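Local coordinates for Ice-binding protein 1 (Shewanella frigidimarina, PDB 6BG8) that adsorbs its bacterium onto ice and inhibits ice-crystal growth, an activity to which this chain contributes the C-terminal ice-binding (DUF3494) domain of a longer lipoprotein adhesin, at residues A[12-17]-A[85-90]; A[43-48]-A[55-60]; A[64-69]-A[76-81]; A[100-105]-A[181-186]. All coordinates share one frame; numbering follows the deposited sequence.

Contact 1. Residues A[12-17]-A[85-90]; sequences ARFAML and VAFINQ
Arg13 and Phe14 both meet the outer end of Phe87, a ring carried by the helix 84-103. The arginine reaches farther. Its CB starts the chain off toward the helix, and a chi1 of 66° tucks CG in among the backbone atoms, over one face of the Phe14 ring, toward its rim. Arg13 CD then arrives in the plane of the Phe87 ring, at its edge, 3.7 Å from Phe87 CE1. The chain bends at chi3, and Arg13 NE comes to 3.8 Å from Phe87 CZ. The guanidinium turns one face to the ring rim, with Arg13 NH1 3.7 Å from Phe87 CE1 and the two planes 75° apart. The polar end is engaged elsewhere, NE in a salt bridge with Asp34 and NH1 in one with Glu10. Phe14 approaches Phe87 from the opposite direction, Phe14 CZ to Phe87 CZ at 3.6 Å, the rings meeting obliquely. Its second face is backed by Leu17, whose CD1 sits 3.7 Å above the ring centre, so Phe14 is layered between Arg13 CG and a leucine methyl. In the ice-binding-like beta-solenoid this seats the start of helix 84-103 against the corner where strand 14-18 begins. The contact is mainly van der Waals, with no direct polar bond between the segments: the arginine gives its carbon chain and a guanidinium face to the helix, while two carboxylates probably balance its charge beside a buried aromatic pair.

Contact 2. Residues A[43-48]-A[55-60]; sequences SYYAGF and GEFDEL
Tyr45, Phe48 and Phe57 all hold CG beside the backbone N and anti to the carbonyl carbon (chi1 near -70°), and these torsions, with the course of the backbone, bring the three rings together in a cluster. Phe57 is the middle member. Phe48 CB stands almost on the normal of the Phe57 ring, 3.5 Å from its centroid, a CH-pi contact over the centre of the face. The Phe48 ring beyond it runs nearly parallel, with planes at 13°, but is slid far enough that the two barely overlap. Toward Tyr45, Phe57 presents an edge: Phe57 CE2 lies 3.9 Å from Tyr45 CD1 over the tyrosine face, a T-shaped pair with planes at 77°. The cluster lies at one end of the ice-binding-like beta-solenoid, where the chain leaves the short strand 45-46 and loops back toward strand 60-61; Leu35 of strand 34-37 touches all three side chains. Glu59, bent at chi2, brings OE1 to 3.5 Å from Phe48 CA and near the plane of the Phe48 ring, at its edge. A water donates to Gly47 O at 3.1 Å and to Glu59 OE2 at 2.7 Å, bridging the Gly47 carbonyl and the Glu59 carboxylate, while OE2 is also hydrogen-bonded to Thr49.

Contact 3. Residues A[64-69]-A[76-81]; sequences LSYAGD and VVPVPY
Tyr66 meets Pro78 at close quarters on one side of its ring, while its hydroxyl reaches Val76 only through water. On the tight side a single proline carbon does most of the touching. Pro78 CG sits 3.5 Å from Tyr66 CE1 and 3.7 Å from Tyr66 CZ, close to the phenol end of the ring. Pro78 CD follows at 3.8 Å from Tyr66 CE1, so CG and CD both approach CE1, obliquely to the ring, and the two side chains pass with opposed headings. The tyrosine is brought there by a chi1 of -66°, which sets CG beside the backbone N and sends the ring off strand 65-66 toward the loop. That strand belongs to an end coil of the ice-binding-like beta-solenoid, pairing in parallel with strand 34-37, and the loop 76-81 leads from it toward the long helix 84-103 that lies along the solenoid. The helix closes in on the same pair: Phe87 meets the Tyr66 ring edge-to-face and also touches Pro78, and Met84 packs against both residues. The other side of the contact is looser. Val76 is exposed, and its side chain stays well away from the tyrosine; its carbonyl O lies at the ring edge, in plane, 3.8 Å from Tyr66 CE1. Here a water takes up the spacing, also near the ring plane. It lies 2.7 Å from Tyr66 OH and donates to Val76 O at 3.0 Å, tying the phenol to the loop backbone through a single water.

Contact 4. Residues A[100-105]-A[181-186]; sequences NFLAAD and NIYWRT
Leu102 and Ala103, in the last turn of the helix 84-103, rest on two residues of strand 182-186 whose side chains rise from the same face. The apolar part belongs to Leu102. Its CD2 methyl lies 3.8 Å from Tyr183 CB, and CD1 is slightly farther from the same carbon at 4.1 Å, so the isobutyl fork meets the root of the tyrosine and only obliquely its ring; the side chains cross at about a right angle. Leu102 CB, nearer the helix, packs instead on the aliphatic stem of Arg185, 3.7 Å from CG. A second kind of contact sets the guanidinium against the helix end. Arg185 starts with CG anti to the backbone N (chi1 -168°), then bends at chi2 and chi3 and lays its end alongside Ala103. The Ala103 methyl lies over one face of the guanidinium, toward its rim, with Ala103 CB 3.8 Å from Arg185 CZ, and Ala103 CA is 3.7 Å from Arg185 NE. The polar bonds point outside the pair: Arg185 NH2 to Thr157 OG1 and NH1 to Tyr99 OH, so the strand next door and the helix itself probably help hold the flat group against Ala103. On the reverse face of the strand, Trp184 stacks with Phe156 inside the coil. Such a helix lying lengthwise against one face of a parallel beta-solenoid is characteristic of the DUF3494 ice-binding fold.

In the fold
Along the chain, contact 1 closes a 67-residue loop and contacts 2 and 3 are nested within it, one after the other; contact 4 opens only later. Contacts 1 and 4 use opposite ends of helix 84-103, their centres about 18 Å apart, so the helix is seated on the solenoid at both ends. Contacts 1 and 3 touch, with centres about 8 Å apart, through Phe87 and Tyr66. Contact 3 also touches contact 2 (centres about 14 Å apart), where Tyr45 OH probably hydrogen-bonds Tyr66 O. Contacts 2 and 4 lie on opposite sides of the chain's centre, about 28 Å apart between centres. All four lie away from the ice-binding motif inferred by similarity.

Contact 1. Residues A[12-17]-A[85-90]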
# COMPACT_ATOMS: atom_id res chain seq x y z
N ALA A 12 -8.78 -2.53 -4.79
CA ALA A 12 -8.45 -1.23 -5.36
C ALA A 12 -9.10 -0.08 -4.59
O ALA A 12 -8.58 1.04 -4.59
CB ALA A 12 -8.88 -1.16 -6.83
N ARG A 13 -10.22 -0.35 -3.91
CA ARG A 13 -10.92 0.70 -3.18
C ARG A 13 -10.19 1.14 -1.92
O ARG A 13 -10.52 2.20 -1.37
CB ARG A 13 -12.31 0.20 -2.77
CG ARG A 13 -12.26 -0.92 -1.76
CD ARG A 13 -13.62 -1.57 -1.57
NE ARG A 13 -14.54 -0.59 -1.03
CZ ARG A 13 -15.83 -0.50 -1.33
NH1 ARG A 13 -16.38 -1.36 -2.17
NH2 ARG A 13 -16.57 0.46 -0.78
N PHE A 14 -9.25 0.35 -1.43
CA PHE A 14 -8.64 0.64 -0.13
C PHE A 14 -7.42 1.54 -0.28
O PHE A 14 -6.58 1.32 -1.15
CB PHE A 14 -8.23 -0.65 0.58
CG PHE A 14 -9.39 -1.50 1.01
CD1 PHE A 14 -10.12 -1.19 2.15
CD2 PHE A 14 -9.74 -2.62 0.27
CE1 PHE A 14 -11.19 -1.99 2.55
CE2 PHE A 14 -10.81 -3.42 0.65
CZ PHE A 14 -11.54 -3.11 1.79
N ALA A 15 -7.35 2.54 0.59
CA ALA A 15 -6.07 3.19 0.89
C ALA A 15 -5.21 2.31 1.79
O ALA A 15 -3.99 2.23 1.62
CB ALA A 15 -6.33 4.55 1.56
N MET A 16 -5.84 1.62 2.75
CA MET A 16 -5.12 0.77 3.67
C MET A 16 -5.95 -0.46 3.98
O MET A 16 -7.16 -0.37 4.18
CB MET A 16 -4.78 1.50 4.97
CG MET A 16 -4.02 2.79 4.76
SD MET A 16 -3.50 3.59 6.29
CE MET A 16 -5.02 3.72 7.20
N LEU A 17 -5.29 -1.61 4.02
CA LEU A 17 -5.98 -2.88 4.25
C LEU A 17 -5.02 -3.83 4.95
O LEU A 17 -3.89 -4.01 4.49
CB LEU A 17 -6.46 -3.48 2.93
CG LEU A 17 -7.18 -4.83 2.96
CD1 LEU A 17 -8.57 -4.70 3.58
CD2 LEU A 17 -7.30 -5.42 1.55
N VAL A 85 -19.69 -9.78 5.67
CA VAL A 85 -18.81 -10.95 5.59
C VAL A 85 -18.44 -11.25 4.14
O VAL A 85 -17.27 -11.52 3.83
CB VAL A 85 -19.48 -12.16 6.26
CG1 VAL A 85 -18.73 -13.44 5.94
CG2 VAL A 85 -19.55 -11.96 7.77
N ALA A 86 -19.41 -11.19 3.23
CA ALA A 86 -19.10 -11.48 1.83
C ALA A 86 -18.17 -10.42 1.25
O ALA A 86 -17.30 -10.74 0.43
CB ALA A 86 -20.39 -11.56 1.01
N PHE A 87 -18.34 -9.16 1.65
CA PHE A 87 -17.45 -8.11 1.16
C PHE A 87 -16.03 -8.33 1.66
O PHE A 87 -15.06 -8.19 0.89
CB PHE A 87 -17.97 -6.74 1.62
CG PHE A 87 -16.96 -5.62 1.52
CD1 PHE A 87 -16.53 -5.17 0.28
CD2 PHE A 87 -16.45 -5.02 2.67
CE1 PHE A 87 -15.60 -4.14 0.19
CE2 PHE A 87 -15.53 -3.99 2.58
CZ PHE A 87 -15.10 -3.55 1.33
N ILE A 88 -15.88 -8.69 2.93
CA ILE A 88 -14.57 -9.00 3.48
C ILE A 88 -13.98 -10.23 2.80
O ILE A 88 -12.77 -10.30 2.54
CB ILE A 88 -14.66 -9.19 5.01
CG1 ILE A 88 -15.08 -7.88 5.72
CG2 ILE A 88 -13.36 -9.79 5.56
CD1 ILE A 88 -14.04 -6.78 5.69
N ASN A 89 -14.82 -11.22 2.49
CA ASN A 89 -14.33 -12.44 1.86
C ASN A 89 -13.70 -12.14 0.50
O ASN A 89 -12.61 -12.64 0.19
CB ASN A 89 -15.47 -13.44 1.69
CG ASN A 89 -15.82 -14.11 2.98
OD1 ASN A 89 -15.06 -14.03 3.95
ND2 ASN A 89 -16.96 -14.77 3.00
N GLN A 90 -14.39 -11.36 -0.33
CA GLN A 90 -13.85 -11.03 -1.64
C GLN A 90 -12.60 -10.17 -1.51
O GLN A 90 -11.65 -10.34 -2.27
CB GLN A 90 -14.89 -10.33 -2.51
CG GLN A 90 -14.51 -10.33 -3.98
CD GLN A 90 -14.40 -11.74 -4.53
OE1 GLN A 90 -15.37 -12.51 -4.52
NE2 GLN A 90 -13.21 -12.10 -5.00

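Contact 2. Residues A[43-48]-A[55-60]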
# COMPACT_ATOMS: atom_id res chain seq x y z
N SER A 43 -12.62 -3.60 16.83
CA SER A 43 -11.83 -3.22 18.00
C SER A 43 -10.34 -3.20 17.71
O SER A 43 -9.57 -2.61 18.48
CB SER A 43 -12.13 -4.18 19.15
OG SER A 43 -11.81 -5.51 18.80
N TYR A 44 -9.90 -3.79 16.60
CA TYR A 44 -8.49 -3.79 16.27
C TYR A 44 -8.06 -2.54 15.51
O TYR A 44 -6.87 -2.41 15.19
CB TYR A 44 -8.13 -5.06 15.49
CG TYR A 44 -7.84 -6.24 16.40
CD1 TYR A 44 -8.85 -6.87 17.10
CD2 TYR A 44 -6.53 -6.69 16.57
CE1 TYR A 44 -8.56 -7.95 17.94
CE2 TYR A 44 -6.24 -7.75 17.41
CZ TYR A 44 -7.27 -8.38 18.09
OH TYR A 44 -6.98 -9.43 18.93
N TYR A 45 -8.98 -1.62 15.20
CA TYR A 45 -8.61 -0.26 14.85
C TYR A 45 -8.18 0.48 16.11
O TYR A 45 -8.88 0.42 17.13
CB TYR A 45 -9.79 0.49 14.21
CG TYR A 45 -10.11 0.12 12.78
CD1 TYR A 45 -9.26 0.50 11.74
CD2 TYR A 45 -11.27 -0.57 12.46
CE1 TYR A 45 -9.56 0.18 10.41
CE2 TYR A 45 -11.58 -0.90 11.14
CZ TYR A 45 -10.72 -0.52 10.12
OH TYR A 45 -11.02 -0.84 8.81
N ALA A 46 -7.04 1.16 16.06
CA ALA A 46 -6.55 1.92 17.20
C ALA A 46 -6.11 3.31 16.77
O ALA A 46 -5.45 3.48 15.74
CB ALA A 46 -5.39 1.21 17.91
N GLY A 47 -6.48 4.32 17.57
CA GLY A 47 -6.02 5.67 17.37
C GLY A 47 -6.93 6.54 16.53
O GLY A 47 -6.67 7.74 16.41
N PHE A 48 -7.99 5.97 15.94
CA PHE A 48 -8.88 6.72 15.07
C PHE A 48 -10.08 7.23 15.85
O PHE A 48 -10.40 6.76 16.95
CB PHE A 48 -9.35 5.84 13.90
CG PHE A 48 -8.24 5.41 12.99
CD1 PHE A 48 -7.81 6.24 11.97
CD2 PHE A 48 -7.60 4.19 13.17
CE1 PHE A 48 -6.78 5.85 11.11
CE2 PHE A 48 -6.57 3.79 12.33
CZ PHE A 48 -6.16 4.63 11.30
N GLY A 55 -18.87 3.99 10.28
CA GLY A 55 -17.78 3.68 9.38
C GLY A 55 -16.84 4.83 9.14
O GLY A 55 -15.69 4.61 8.76
N GLU A 56 -17.30 6.06 9.36
CA GLU A 56 -16.45 7.23 9.19
C GLU A 56 -15.44 7.34 10.32
O GLU A 56 -15.71 7.00 11.47
CB GLU A 56 -17.29 8.51 9.13
CG GLU A 56 -18.10 8.66 7.88
CD GLU A 56 -18.92 9.93 7.86
OE1 GLU A 56 -19.32 10.41 8.94
OE2 GLU A 56 -19.17 10.45 6.75
N PHE A 57 -14.25 7.83 9.97
CA PHE A 57 -13.26 8.29 10.93
C PHE A 57 -12.97 9.75 10.62
O PHE A 57 -12.92 10.14 9.45
CB PHE A 57 -11.95 7.50 10.83
CG PHE A 57 -12.01 6.10 11.39
CD1 PHE A 57 -12.78 5.79 12.50
CD2 PHE A 57 -11.23 5.10 10.83
CE1 PHE A 57 -12.80 4.49 13.01
CE2 PHE A 57 -11.23 3.81 11.33
CZ PHE A 57 -12.02 3.49 12.41
N ASP A 58 -12.76 10.56 11.66
CA ASP A 58 -12.44 11.97 11.44
C ASP A 58 -11.14 12.13 10.66
O ASP A 58 -10.95 13.11 9.94
CB ASP A 58 -12.34 12.71 12.77
CG ASP A 58 -13.68 13.01 13.38
OD1 ASP A 58 -14.71 12.78 12.71
OD2 ASP A 58 -13.71 13.48 14.53
N GLU A 59 -10.22 11.16 10.79
CA GLU A 59 -8.93 11.15 10.13
C GLU A 59 -9.01 10.78 8.66
O GLU A 59 -7.99 10.83 7.96
CB GLU A 59 -7.99 10.17 10.83
CG GLU A 59 -7.64 10.56 12.27
CD GLU A 59 -8.74 10.24 13.28
OE1 GLU A 59 -9.64 9.44 12.95
OE2 GLU A 59 -8.71 10.80 14.40
N LEU A 60 -10.19 10.41 8.18
CA LEU A 60 -10.36 9.78 6.88
C LEU A 60 -11.39 10.56 6.08
O LEU A 60 -12.54 10.71 6.52
CB LEU A 60 -10.80 8.32 7.05
CG LEU A 60 -11.18 7.53 5.80
CD1 LEU A 60 -9.96 7.40 4.90
CD2 LEU A 60 -11.70 6.15 6.20
O HOH W 1 -6.30 10.68 15.61

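Contact 3. Residues A[64-69]-A[76-81]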
# COMPACT_ATOMS: atom_id res chain seq x y z
N LEU A 64 -14.39 5.13 3.88
CA LEU A 64 -14.98 4.56 5.09
C LEU A 64 -14.10 3.42 5.58
O LEU A 64 -13.31 2.85 4.83
CB LEU A 64 -16.41 4.05 4.85
CG LEU A 64 -17.44 5.10 4.43
CD1 LEU A 64 -18.71 4.42 3.91
CD2 LEU A 64 -17.75 6.02 5.61
N SER A 65 -14.25 3.09 6.86
CA SER A 65 -13.58 1.94 7.45
C SER A 65 -14.54 0.76 7.57
O SER A 65 -15.75 0.92 7.70
CB SER A 65 -13.01 2.28 8.82
OG SER A 65 -14.06 2.60 9.73
N TYR A 66 -13.97 -0.45 7.52
CA TYR A 66 -14.73 -1.68 7.43
C TYR A 66 -14.10 -2.75 8.30
O TYR A 66 -12.87 -2.87 8.37
CB TYR A 66 -14.78 -2.19 5.99
CG TYR A 66 -15.55 -1.29 5.07
CD1 TYR A 66 -16.94 -1.30 5.07
CD2 TYR A 66 -14.89 -0.43 4.20
CE1 TYR A 66 -17.66 -0.45 4.23
CE2 TYR A 66 -15.59 0.41 3.35
CZ TYR A 66 -16.97 0.39 3.37
OH TYR A 66 -17.67 1.22 2.53
N ALA A 67 -14.95 -3.54 8.97
CA ALA A 67 -14.54 -4.76 9.65
C ALA A 67 -15.70 -5.75 9.58
O ALA A 67 -16.85 -5.37 9.41
CB ALA A 67 -14.13 -4.50 11.10
N GLY A 68 -15.36 -7.03 9.69
CA GLY A 68 -16.36 -8.07 9.45
C GLY A 68 -17.43 -8.17 10.52
O GLY A 68 -18.50 -8.74 10.25
N ASP A 69 -17.18 -7.65 11.71
CA ASP A 69 -18.21 -7.63 12.74
C ASP A 69 -19.17 -6.45 12.58
O ASP A 69 -20.13 -6.36 13.35
CB ASP A 69 -17.57 -7.59 14.14
CG ASP A 69 -16.85 -6.29 14.41
OD1 ASP A 69 -16.02 -5.90 13.57
OD2 ASP A 69 -17.12 -5.65 15.46
N VAL A 76 -22.95 0.09 6.71
CA VAL A 76 -23.48 -0.04 5.36
C VAL A 76 -22.61 -1.01 4.58
O VAL A 76 -21.42 -0.75 4.35
CB VAL A 76 -23.55 1.32 4.64
CG1 VAL A 76 -24.03 1.13 3.21
CG2 VAL A 76 -24.45 2.28 5.40
N VAL A 77 -23.22 -2.09 4.11
CA VAL A 77 -22.49 -3.09 3.31
C VAL A 77 -22.20 -2.52 1.93
O VAL A 77 -23.12 -2.03 1.25
CB VAL A 77 -23.31 -4.37 3.19
CG1 VAL A 77 -22.59 -5.38 2.30
CG2 VAL A 77 -23.60 -4.95 4.58
N PRO A 78 -20.95 -2.57 1.46
CA PRO A 78 -20.66 -2.08 0.11
C PRO A 78 -21.42 -2.86 -0.96
O PRO A 78 -21.56 -4.08 -0.90
CB PRO A 78 -19.15 -2.28 -0.03
CG PRO A 78 -18.64 -2.26 1.41
CD PRO A 78 -19.73 -2.92 2.21
N VAL A 79 -21.91 -2.12 -1.94
CA VAL A 79 -22.54 -2.70 -3.13
C VAL A 79 -21.49 -3.48 -3.91
O VAL A 79 -20.32 -3.06 -3.95
CB VAL A 79 -23.15 -1.57 -3.96
CG1 VAL A 79 -23.26 -1.94 -5.39
CG2 VAL A 79 -24.51 -1.18 -3.40
N PRO A 80 -21.82 -4.64 -4.51
CA PRO A 80 -23.11 -5.34 -4.58
C PRO A 80 -23.24 -6.48 -3.57
O PRO A 80 -24.04 -7.40 -3.77
CB PRO A 80 -23.11 -5.89 -6.00
CG PRO A 80 -21.66 -6.29 -6.19
CD PRO A 80 -20.82 -5.31 -5.36
N TYR A 81 -22.46 -6.43 -2.50
CA TYR A 81 -22.35 -7.58 -1.61
C TYR A 81 -23.59 -7.76 -0.75
O TYR A 81 -24.22 -6.79 -0.31
CB TYR A 81 -21.10 -7.45 -0.74
CG TYR A 81 -19.87 -7.55 -1.60
CD1 TYR A 81 -19.36 -8.79 -1.99
CD2 TYR A 81 -19.23 -6.41 -2.05
CE1 TYR A 81 -18.25 -8.88 -2.80
CE2 TYR A 81 -18.12 -6.49 -2.87
CZ TYR A 81 -17.63 -7.72 -3.23
OH TYR A 81 -16.53 -7.79 -4.05
O HOH W 2 -20.33 1.22 2.43

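Contact 4. Residues A[100-105]-A[181-186]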
# COMPACT_ATOMS: atom_id res chain seq x y z
N ASN A 100 0.20 -12.47 -4.70
CA ASN A 100 0.78 -13.61 -5.41
C ASN A 100 1.22 -13.23 -6.81
O ASN A 100 2.25 -13.72 -7.30
CB ASN A 100 -0.24 -14.75 -5.47
CG ASN A 100 -0.27 -15.58 -4.19
OD1 ASN A 100 0.46 -15.31 -3.23
ND2 ASN A 100 -1.14 -16.58 -4.18
N PHE A 101 0.45 -12.38 -7.49
CA PHE A 101 0.83 -11.90 -8.81
C PHE A 101 2.18 -11.19 -8.74
O PHE A 101 3.08 -11.44 -9.55
CB PHE A 101 -0.26 -10.97 -9.35
CG PHE A 101 0.00 -10.43 -10.73
CD1 PHE A 101 0.98 -9.46 -10.96
CD2 PHE A 101 -0.77 -10.86 -11.80
CE1 PHE A 101 1.20 -8.96 -12.25
CE2 PHE A 101 -0.56 -10.35 -13.09
CZ PHE A 101 0.43 -9.41 -13.31
N LEU A 102 2.33 -10.30 -7.75
CA LEU A 102 3.55 -9.51 -7.65
C LEU A 102 4.73 -10.36 -7.19
O LEU A 102 5.87 -10.09 -7.58
CB LEU A 102 3.33 -8.35 -6.69
CG LEU A 102 2.44 -7.21 -7.20
CD1 LEU A 102 2.11 -6.23 -6.07
CD2 LEU A 102 3.12 -6.48 -8.35
N ALA A 103 4.47 -11.39 -6.38
CA ALA A 103 5.54 -12.25 -5.88
C ALA A 103 6.05 -13.24 -6.93
O ALA A 103 7.18 -13.72 -6.81
CB ALA A 103 5.06 -13.02 -4.65
N ALA A 104 5.25 -13.54 -7.95
CA ALA A 104 5.62 -14.60 -8.88
C ALA A 104 6.59 -14.07 -9.93
O ALA A 104 6.41 -12.98 -10.47
CB ALA A 104 4.37 -15.16 -9.56
N ASP A 105 7.64 -14.84 -10.20
CA ASP A 105 8.65 -14.48 -11.17
C ASP A 105 8.63 -15.46 -12.34
O ASP A 105 8.62 -16.68 -12.11
CB ASP A 105 10.04 -14.48 -10.52
CG ASP A 105 11.09 -13.84 -11.39
OD1 ASP A 105 10.97 -12.63 -11.68
OD2 ASP A 105 12.03 -14.55 -11.80
N ASN A 181 0.83 3.31 -10.67
CA ASN A 181 1.48 2.29 -11.49
C ASN A 181 2.77 1.76 -10.87
O ASN A 181 3.52 1.05 -11.55
CB ASN A 181 1.76 2.85 -12.89
CG ASN A 181 0.49 3.15 -13.66
OD1 ASN A 181 -0.53 2.49 -13.48
ND2 ASN A 181 0.54 4.14 -14.54
N ILE A 182 3.04 2.07 -9.60
CA ILE A 182 4.21 1.58 -8.89
C ILE A 182 3.76 0.57 -7.85
O ILE A 182 2.78 0.80 -7.14
CB ILE A 182 4.98 2.74 -8.22
CG1 ILE A 182 5.37 3.78 -9.28
CG2 ILE A 182 6.20 2.21 -7.48
CD1 ILE A 182 5.66 5.13 -8.66
N TYR A 183 4.50 -0.53 -7.74
CA TYR A 183 4.12 -1.65 -6.87
C TYR A 183 5.33 -2.13 -6.09
O TYR A 183 6.40 -2.34 -6.66
CB TYR A 183 3.54 -2.80 -7.70
CG TYR A 183 2.30 -2.40 -8.45
CD1 TYR A 183 2.38 -1.83 -9.71
CD2 TYR A 183 1.04 -2.59 -7.89
CE1 TYR A 183 1.24 -1.45 -10.40
CE2 TYR A 183 -0.10 -2.22 -8.56
CZ TYR A 183 0.01 -1.65 -9.82
OH TYR A 183 -1.13 -1.27 -10.49
N TRP A 184 5.15 -2.30 -4.78
CA TRP A 184 6.19 -2.77 -3.89
C TRP A 184 5.69 -4.04 -3.22
O TRP A 184 4.63 -4.03 -2.58
CB TRP A 184 6.51 -1.73 -2.81
CG TRP A 184 6.91 -0.39 -3.33
CD1 TRP A 184 6.09 0.68 -3.58
CD2 TRP A 184 8.23 0.03 -3.67
NE1 TRP A 184 6.83 1.74 -4.06
CE2 TRP A 184 8.15 1.36 -4.12
CE3 TRP A 184 9.49 -0.59 -3.63
CZ2 TRP A 184 9.26 2.08 -4.54
CZ3 TRP A 184 10.60 0.13 -4.04
CH2 TRP A 184 10.48 1.45 -4.50
N ARG A 185 6.45 -5.12 -3.34
CA ARG A 185 6.07 -6.41 -2.77
C ARG A 185 7.21 -6.88 -1.87
O ARG A 185 8.32 -7.10 -2.36
CB ARG A 185 5.81 -7.45 -3.87
CG ARG A 185 5.13 -8.76 -3.43
CD ARG A 185 6.07 -9.71 -2.66
NE ARG A 185 7.26 -10.12 -3.41
CZ ARG A 185 8.00 -11.18 -3.09
NH1 ARG A 185 7.68 -11.94 -2.04
NH2 ARG A 185 9.08 -11.48 -3.81
N THR A 186 6.94 -7.05 -0.58
CA THR A 186 7.96 -7.57 0.32
C THR A 186 7.47 -8.86 0.95
O THR A 186 6.33 -8.94 1.42
CB THR A 186 8.33 -6.56 1.42
OG1 THR A 186 7.17 -6.22 2.19
CG2 THR A 186 8.92 -5.29 0.81